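Local coordinates for NtrC family transcriptional regulator (Clostridium acetobutylicum ATCC 824, PDB 2Q5C), which probably acts as a sigma54-dependent, NtrC-type transcriptional activator, represented here by its N-terminal PrpR-like region, which in related activators senses a small-molecule signal, at residues T61-K66 and A101-I106; I10-N15 and S148-T153. All coordinates share one frame; numbering follows the deposited sequence. Where two conformers were deposited one is given.

Overall arrangement
The chain folds into two alpha/beta halves, each built on a parallel sheet of strand order 2-1-3-4, with a cleft between the carboxyl ends of the two sheets. Both interactions bridge this cleft, and their centres lie 13 Å apart. Interaction 1 (61-66 with 101-106) joins the halves by a charged bond and a tyrosine, whereas interaction 2 (10-15 with 148-153) brings a glutamine amide against a threonine hydroxyl and the methylenes of a lysine. On the side of the first half the two are in direct contact, Ile65 CD1 lying 4.1 Å from Ile10 CD1. Glycerol molecules bind at both and a sulfate at interaction 1; probably crystallisation additives, they are consistent with a ligand-binding cleft.

Interaction 1: T61-K66 and A101-I106; sequences TSDYIK and AYKHSI. With SO4 (sulfate ion), chain E.
Lys103 reaches Asp63 from the middle of a classic gamma turn: its phi is 65°, and His104 N bonds back to Tyr102 O at 2.7 Å. The turn ends strand 96-102 in this two-lobed alpha/beta fold, each lobe a parallel sheet of order 2-1-3-4, and the contact joins it to helix 59-66 of the other lobe. Asp63 was modelled in two conformers; in the one described, a single oxygen, OD2, takes both donors. Tyr102 OH gives Asp63 OD2 a 2.6 Å hydrogen bond on the anti lone pair, with OD2 at the edge of the phenol ring and the carboxylate turned 59° from the ring plane. Lys103 NZ reaches the same Asp63 OD2 from the syn side, 31° out of the carboxylate plane, in a salt bridge of 3.0 Å. The other oxygen, OD1, pairs with Lys67; two lysines would be expected to favour the charged carboxylate. The extended Lys103 chain passes over the Tyr102 ring, with CG 3.8 Å above the ring centre; Phe125 meets that ring edge-to-face. One residue along the helix, Tyr64 CE1 lies 4.1 Å from Tyr102 OH. Tyr64 OH accepts from Glu128 N and donates to sulfate O4 at 2.6 Å, that oxygen lying near the plane of the Tyr64 ring at its edge.

Interaction 2: I10-N15 and S148-T153; sequences ISQNEN and SGKTVT
Thr151 OG1 is gripped from several sides: it is hydrogen-bonded to Ser37 OG and to a glycerol hydroxyl, and across the cleft it meets Gln12 OE1 at 3.1 Å. Because the threonine has one proton and more than one acceptor, the bond to the amide oxygen is possible but not settled. OE1 itself accepts from a second glycerol, so additive molecules take part on both sides of the pair. Gln12 spans the gap with an extended chain, CD anti to CA (chi2 -177°), which carries the amide to the first turn of helix 150-158. There it crosses Lys150 at about a right angle. Gln12 OE1 lies 3.7 Å from Lys150 CB, and the methylenes Gln12 CB and Lys150 CG approach to 4.1 Å. The lysine bends at chi2 (60°) and chi4, its ammonium group carried forward along its own helix to a salt bridge with Asp154. Both segments are strand-to-helix loops at the carboxyl ends of parallel sheets, the usual place for ligand sites in open parallel alpha/beta folds. In 10-15, Ser11 OG accepts from Asn13 N at 2.9 Å, forming an ST turn, and Asn13 then N-caps helix 14-27 through OD1 to Leu16 N. In 148-153 the N-cap is Gly149, whose carbonyl oxygen receives Thr153 N at 2.9 Å. Gln12 and Lys150 are where the two backbones come nearest, CA to CA 7.0 Å.

Interaction 1: T61-K66 and A101-I106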
ATOM      1  N   THR A  61      -2.281   2.038  -5.218  1.00 20.10           N
ATOM      2  CA  THR A  61      -3.605   2.651  -5.079  1.00 19.90           C
ATOM      3  C   THR A  61      -3.521   4.166  -5.156  1.00 19.75           C
ATOM      4  O   THR A  61      -4.367   4.805  -5.795  1.00 18.99           O
ATOM      5  CB  THR A  61      -4.255   2.175  -3.788  1.00 18.31           C
ATOM      6  OG1 THR A  61      -4.538   0.782  -3.925  1.00 18.70           O
ATOM      7  CG2 THR A  61      -5.581   2.910  -3.521  1.00 19.19           C
ATOM      8  N   SER A  62      -2.484   4.745  -4.559  1.00 20.01           N
ATOM      9  CA  SER A  62      -2.350   6.200  -4.554  1.00 21.04           C
ATOM     10  C   SER A  62      -2.159   6.755  -5.972  1.00 22.45           C
ATOM     11  O   SER A  62      -2.618   7.866  -6.266  1.00 21.70           O
ATOM     12  CB  SER A  62      -1.256   6.645  -3.573  1.00 23.12           C
ATOM     13  OG  SER A  62       0.037   6.341  -4.043  1.00 27.11           O
ATOM     14  N   ASP A  63      -1.505   5.985  -6.837  0.50 21.91           N
ATOM     15  CA  ASP A  63      -1.325   6.368  -8.234  0.50 22.69           C
ATOM     16  C   ASP A  63      -2.668   6.365  -8.972  0.50 22.11           C
ATOM     17  O   ASP A  63      -2.992   7.304  -9.715  0.50 22.61           O
ATOM     18  CB  ASP A  63      -0.340   5.393  -8.880  0.50 23.18           C
ATOM     19  CG  ASP A  63       0.139   5.849 -10.239  0.50 24.90           C
ATOM     20  OD1 ASP A  63       0.291   7.069 -10.451  0.50 28.80           O
ATOM     21  OD2 ASP A  63       0.388   4.971 -11.079  0.50 25.52           O
ATOM     22  N   TYR A  64      -3.471   5.329  -8.760  1.00 21.08           N
ATOM     23  CA  TYR A  64      -4.814   5.256  -9.349  1.00 20.52           C
ATOM     24  C   TYR A  64      -5.693   6.410  -8.886  1.00 20.51           C
ATOM     25  O   TYR A  64      -6.438   7.000  -9.668  1.00 21.08           O
ATOM     26  CB  TYR A  64      -5.463   3.903  -9.020  1.00 20.72           C
ATOM     27  CG  TYR A  64      -5.005   2.799  -9.960  1.00 21.42           C
ATOM     28  CD1 TYR A  64      -3.805   2.136  -9.767  1.00 23.46           C
ATOM     29  CD2 TYR A  64      -5.787   2.459 -11.055  1.00 24.38           C
ATOM     30  CE1 TYR A  64      -3.371   1.156 -10.683  1.00 22.97           C
ATOM     31  CE2 TYR A  64      -5.388   1.476 -11.954  1.00 22.90           C
ATOM     32  CZ  TYR A  64      -4.182   0.829 -11.732  1.00 20.74           C
ATOM     33  OH  TYR A  64      -3.798  -0.114 -12.655  1.00 23.22           O
ATOM     34  N   ILE A  65      -5.589   6.739  -7.603  1.00 19.28           N
ATOM     35  CA  ILE A  65      -6.386   7.844  -7.074  1.00 19.11           C
ATOM     36  C   ILE A  65      -5.895   9.186  -7.599  1.00 20.88           C
ATOM     37  O   ILE A  65      -6.724  10.009  -8.015  1.00 21.29           O
ATOM     38  CB  ILE A  65      -6.392   7.790  -5.533  1.00 18.23           C
ATOM     39  CG1 ILE A  65      -7.205   6.574  -5.105  1.00 16.71           C
ATOM     40  CG2 ILE A  65      -7.016   9.073  -4.922  1.00 18.33           C
ATOM     41  CD1 ILE A  65      -7.186   6.270  -3.610  1.00 18.64           C
ATOM     42  N   LYS A  66      -4.590   9.418  -7.592  1.00 21.78           N
ATOM     43  CA  LYS A  66      -4.096  10.733  -7.979  1.00 23.84           C
ATOM     44  C   LYS A  66      -4.490  11.065  -9.414  1.00 24.99           C
ATOM     45  O   LYS A  66      -4.802  12.217  -9.696  1.00 25.60           O
ATOM     46  CB  LYS A  66      -2.589  10.822  -7.828  1.00 24.11           C
ATOM     47  CG  LYS A  66      -2.036  12.235  -8.092  1.00 28.99           C
ATOM     48  CD  LYS A  66      -0.533  12.298  -7.843  1.00 35.36           C
ATOM     49  CE  LYS A  66      -0.101  13.699  -7.403  1.00 38.74           C
ATOM     50  NZ  LYS A  66      -0.482  13.961  -5.972  1.00 40.92           N
ATOM     51  N   ALA A 101       6.990  -5.568  -6.643  1.00 21.19           N
ATOM     52  CA  ALA A 101       6.848  -4.137  -6.367  1.00 21.25           C
ATOM     53  C   ALA A 101       6.168  -3.419  -7.517  1.00 22.13           C
ATOM     54  O   ALA A 101       6.251  -3.847  -8.664  1.00 22.32           O
ATOM     55  CB  ALA A 101       8.186  -3.514  -6.113  1.00 21.62           C
ATOM     56  N   TYR A 102       5.497  -2.318  -7.195  1.00 22.96           N
ATOM     57  CA  TYR A 102       4.871  -1.451  -8.184  1.00 24.20           C
ATOM     58  C   TYR A 102       5.894  -0.502  -8.784  1.00 24.98           C
ATOM     59  O   TYR A 102       6.476   0.306  -8.064  1.00 25.09           O
ATOM     60  CB  TYR A 102       3.780  -0.611  -7.517  1.00 25.27           C
ATOM     61  CG  TYR A 102       2.951   0.236  -8.470  1.00 26.81           C
ATOM     62  CD1 TYR A 102       2.202  -0.366  -9.467  1.00 28.27           C
ATOM     63  CD2 TYR A 102       2.883   1.633  -8.332  1.00 28.14           C
ATOM     64  CE1 TYR A 102       1.411   0.368 -10.326  1.00 30.00           C
ATOM     65  CE2 TYR A 102       2.085   2.391  -9.224  1.00 28.18           C
ATOM     66  CZ  TYR A 102       1.355   1.731 -10.202  1.00 29.52           C
ATOM     67  OH  TYR A 102       0.514   2.385 -11.103  1.00 31.36           O
ATOM     68  N   LYS A 103       6.088  -0.620 -10.101  1.00 25.78           N
ATOM     69  CA  LYS A 103       6.968   0.251 -10.919  1.00 28.86           C
ATOM     70  C   LYS A 103       8.466   0.187 -10.623  1.00 30.03           C
ATOM     71  O   LYS A 103       9.263  -0.026 -11.546  1.00 31.27           O
ATOM     72  CB  LYS A 103       6.440   1.702 -10.991  1.00 29.00           C
ATOM     73  CG  LYS A 103       5.109   1.787 -11.698  1.00 30.44           C
ATOM     74  CD  LYS A 103       4.603   3.215 -11.925  1.00 32.16           C
ATOM     75  CE  LYS A 103       3.296   3.195 -12.697  1.00 36.79           C
ATOM     76  NZ  LYS A 103       2.675   4.554 -12.922  1.00 41.11           N
ATOM     77  N   HIS A 104       8.843   0.358  -9.360  1.00 30.32           N
ATOM     78  CA  HIS A 104      10.245   0.477  -8.971  1.00 31.98           C
ATOM     79  C   HIS A 104      10.514  -0.261  -7.648  1.00 31.79           C
ATOM     80  O   HIS A 104       9.643  -0.330  -6.769  1.00 30.28           O
ATOM     81  CB  HIS A 104      10.646   1.964  -8.833  1.00 33.15           C
ATOM     82  CG  HIS A 104      10.427   2.780 -10.077  1.00 38.37           C
ATOM     83  ND1 HIS A 104      11.127   2.563 -11.248  1.00 42.10           N
ATOM     84  CD2 HIS A 104       9.598   3.824 -10.327  1.00 41.94           C
ATOM     85  CE1 HIS A 104      10.732   3.430 -12.166  1.00 43.79           C
ATOM     86  NE2 HIS A 104       9.804   4.207 -11.632  1.00 44.03           N
ATOM     87  N   SER A 105      11.727  -0.782  -7.506  1.00 31.96           N
ATOM     88  CA  SER A 105      12.179  -1.356  -6.240  1.00 32.61           C
ATOM     89  C   SER A 105      12.142  -0.325  -5.113  1.00 31.88           C
ATOM     90  O   SER A 105      12.433   0.851  -5.335  1.00 32.22           O
ATOM     91  CB  SER A 105      13.624  -1.839  -6.374  1.00 33.38           C
ATOM     92  OG  SER A 105      13.769  -2.656  -7.525  1.00 37.37           O
ATOM     93  N   ILE A 106      11.786  -0.782  -3.918  1.00 30.67           N
ATOM     94  CA  ILE A 106      11.877   0.047  -2.708  1.00 29.74           C
ATOM     95  C   ILE A 106      13.232  -0.165  -2.010  1.00 28.49           C
ATOM     96  O   ILE A 106      13.907   0.784  -1.581  1.00 28.47           O
ATOM     97  CB  ILE A 106      10.708  -0.257  -1.729  1.00 30.53           C
ATOM     98  CG1 ILE A 106       9.370   0.191  -2.323  1.00 32.05           C
ATOM     99  CG2 ILE A 106      10.912   0.436  -0.406  1.00 27.78           C
ATOM    100  CD1 ILE A 106       8.581  -0.914  -3.021  1.00 34.98           C
TER
HETATM  101  S   SO4 E 604      -5.555  -0.916 -15.493  0.70 37.45           S
HETATM  102  O1  SO4 E 604      -5.448  -0.962 -16.951  0.70 38.53           O
HETATM  103  O2  SO4 E 604      -6.947  -0.814 -15.057  0.70 39.72           O
HETATM  104  O3  SO4 E 604      -4.985  -2.166 -14.999  0.70 35.96           O
HETATM  105  O4  SO4 E 604      -4.820   0.249 -15.012  0.70 32.61           O

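Interaction 2: I10-N15 and S148-T153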
ATOM      1  N   ILE A  10      -8.127   5.377   2.279  1.00 16.21           N
ATOM      2  CA  ILE A  10      -8.620   4.251   1.484  1.00 17.72           C
ATOM      3  C   ILE A  10      -7.487   3.231   1.473  1.00 18.36           C
ATOM      4  O   ILE A  10      -6.381   3.525   0.998  1.00 18.67           O
ATOM      5  CB  ILE A  10      -9.011   4.665   0.048  1.00 16.91           C
ATOM      6  CG1 ILE A  10     -10.044   5.798   0.125  1.00 17.58           C
ATOM      7  CG2 ILE A  10      -9.545   3.426  -0.705  1.00 20.25           C
ATOM      8  CD1 ILE A  10     -10.487   6.364  -1.252  1.00 18.90           C
ATOM      9  N   SER A  11      -7.736   2.068   2.070  1.00 18.64           N
ATOM     10  CA  SER A  11      -6.662   1.112   2.329  1.00 19.98           C
ATOM     11  C   SER A  11      -7.319  -0.242   2.514  1.00 20.97           C
ATOM     12  O   SER A  11      -8.505  -0.315   2.777  1.00 21.91           O
ATOM     13  CB  SER A  11      -5.974   1.536   3.634  1.00 21.19           C
ATOM     14  OG  SER A  11      -4.988   0.594   4.056  1.00 22.88           O
ATOM     15  N   GLN A  12      -6.539  -1.305   2.402  1.00 21.56           N
ATOM     16  CA  GLN A  12      -7.019  -2.633   2.800  1.00 22.35           C
ATOM     17  C   GLN A  12      -6.359  -3.085   4.101  1.00 23.32           C
ATOM     18  O   GLN A  12      -6.589  -4.219   4.542  1.00 24.58           O
ATOM     19  CB  GLN A  12      -6.750  -3.654   1.701  1.00 22.29           C
ATOM     20  CG  GLN A  12      -7.481  -3.374   0.418  1.00 23.03           C
ATOM     21  CD  GLN A  12      -7.227  -4.450  -0.586  1.00 24.76           C
ATOM     22  OE1 GLN A  12      -6.125  -4.554  -1.152  1.00 27.87           O
ATOM     23  NE2 GLN A  12      -8.222  -5.279  -0.794  1.00 27.88           N
ATOM     24  N   ASN A  13      -5.569  -2.212   4.720  1.00 23.00           N
ATOM     25  CA  ASN A  13      -4.792  -2.563   5.906  1.00 24.49           C
ATOM     26  C   ASN A  13      -5.641  -2.268   7.141  1.00 24.62           C
ATOM     27  O   ASN A  13      -5.879  -1.101   7.473  1.00 23.22           O
ATOM     28  CB  ASN A  13      -3.500  -1.749   5.912  1.00 25.03           C
ATOM     29  CG  ASN A  13      -2.484  -2.281   6.864  1.00 27.24           C
ATOM     30  OD1 ASN A  13      -2.565  -2.033   8.060  1.00 29.17           O
ATOM     31  ND2 ASN A  13      -1.505  -3.044   6.337  1.00 31.66           N
ATOM     32  N   GLU A  14      -6.103  -3.318   7.814  1.00 26.39           N
ATOM     33  CA  GLU A  14      -6.988  -3.161   8.967  1.00 27.77           C
ATOM     34  C   GLU A  14      -6.357  -2.353  10.089  1.00 27.06           C
ATOM     35  O   GLU A  14      -7.047  -1.583  10.768  1.00 27.07           O
ATOM     36  CB  GLU A  14      -7.477  -4.519   9.484  1.00 29.36           C
ATOM     37  CG  GLU A  14      -8.310  -5.299   8.461  1.00 33.56           C
ATOM     38  CD  GLU A  14      -9.578  -4.565   7.990  1.00 39.16           C
ATOM     39  OE1 GLU A  14     -10.276  -3.942   8.828  1.00 43.64           O
ATOM     40  OE2 GLU A  14      -9.896  -4.616   6.774  1.00 43.37           O
ATOM     41  N   ASN A  15      -5.050  -2.500  10.286  1.00 28.08           N
ATOM     42  CA  ASN A  15      -4.396  -1.774  11.375  1.00 27.93           C
ATOM     43  C   ASN A  15      -4.419  -0.273  11.124  1.00 26.43           C
ATOM     44  O   ASN A  15      -4.722   0.517  12.031  1.00 26.41           O
ATOM     45  CB  ASN A  15      -2.965  -2.262  11.573  1.00 29.17           C
ATOM     46  CG  ASN A  15      -2.907  -3.578  12.325  1.00 32.04           C
ATOM     47  OD1 ASN A  15      -3.929  -4.085  12.819  1.00 35.66           O
ATOM     48  ND2 ASN A  15      -1.708  -4.142  12.422  1.00 35.32           N
ATOM     49  N   SER A 148       4.506  -8.791  -1.041  1.00 17.49           N
ATOM     50  CA  SER A 148       4.045  -7.664  -1.834  1.00 18.69           C
ATOM     51  C   SER A 148       2.942  -6.948  -1.089  1.00 19.23           C
ATOM     52  O   SER A 148       2.654  -7.235   0.078  1.00 19.53           O
ATOM     53  CB  SER A 148       3.501  -8.157  -3.198  1.00 18.86           C
ATOM     54  OG  SER A 148       3.362  -7.104  -4.161  1.00 21.13           O
ATOM     55  N   GLY A 149       2.300  -6.019  -1.785  1.00 19.83           N
ATOM     56  CA  GLY A 149       1.077  -5.420  -1.252  1.00 19.82           C
ATOM     57  C   GLY A 149      -0.106  -6.376  -1.247  1.00 21.21           C
ATOM     58  O   GLY A 149      -0.084  -7.454  -1.872  1.00 20.02           O
ATOM     59  N   LYS A 150      -1.168  -5.975  -0.567  1.00 21.00           N
ATOM     60  CA  LYS A 150      -2.292  -6.855  -0.275  1.00 21.18           C
ATOM     61  C   LYS A 150      -3.017  -7.399  -1.505  1.00 21.27           C
ATOM     62  O   LYS A 150      -3.430  -8.564  -1.514  1.00 21.30           O
ATOM     63  CB  LYS A 150      -3.295  -6.134   0.654  1.00 22.90           C
ATOM     64  CG  LYS A 150      -4.457  -6.986   1.154  1.00 26.04           C
ATOM     65  CD  LYS A 150      -3.990  -8.185   1.953  1.00 32.45           C
ATOM     66  CE  LYS A 150      -5.044  -8.627   2.989  1.00 35.39           C
ATOM     67  NZ  LYS A 150      -6.375  -8.986   2.383  1.00 39.67           N
ATOM     68  N   THR A 151      -3.225  -6.585  -2.537  1.00 21.03           N
ATOM     69  CA  THR A 151      -3.941  -7.097  -3.706  1.00 21.35           C
ATOM     70  C   THR A 151      -3.123  -8.216  -4.351  1.00 20.75           C
ATOM     71  O   THR A 151      -3.664  -9.266  -4.772  1.00 20.83           O
ATOM     72  CB  THR A 151      -4.221  -5.976  -4.695  1.00 21.30           C
ATOM     73  OG1 THR A 151      -4.860  -4.900  -3.976  1.00 23.49           O
ATOM     74  CG2 THR A 151      -5.122  -6.439  -5.803  1.00 23.88           C
ATOM     75  N   VAL A 152      -1.818  -7.996  -4.425  1.00 20.23           N
ATOM     76  CA  VAL A 152      -0.909  -9.003  -4.985  1.00 19.48           C
ATOM     77  C   VAL A 152      -0.841 -10.248  -4.105  1.00 19.90           C
ATOM     78  O   VAL A 152      -0.883 -11.368  -4.638  1.00 20.63           O
ATOM     79  CB  VAL A 152       0.463  -8.409  -5.244  1.00 18.76           C
ATOM     80  CG1 VAL A 152       1.456  -9.466  -5.715  1.00 20.54           C
ATOM     81  CG2 VAL A 152       0.361  -7.314  -6.303  1.00 19.29           C
ATOM     82  N   THR A 153      -0.703 -10.095  -2.783  1.00 20.17           N
ATOM     83  CA  THR A 153      -0.602 -11.300  -1.950  1.00 20.39           C
ATOM     84  C   THR A 153      -1.899 -12.059  -1.946  1.00 21.63           C
ATOM     85  O   THR A 153      -1.878 -13.303  -1.872  1.00 21.79           O
ATOM     86  CB  THR A 153      -0.079 -11.020  -0.516  1.00 20.40           C
ATOM     87  OG1 THR A 153      -0.942 -10.078   0.127  1.00 21.70           O
ATOM     88  CG2 THR A 153       1.339 -10.451  -0.578  1.00 21.39           C
TER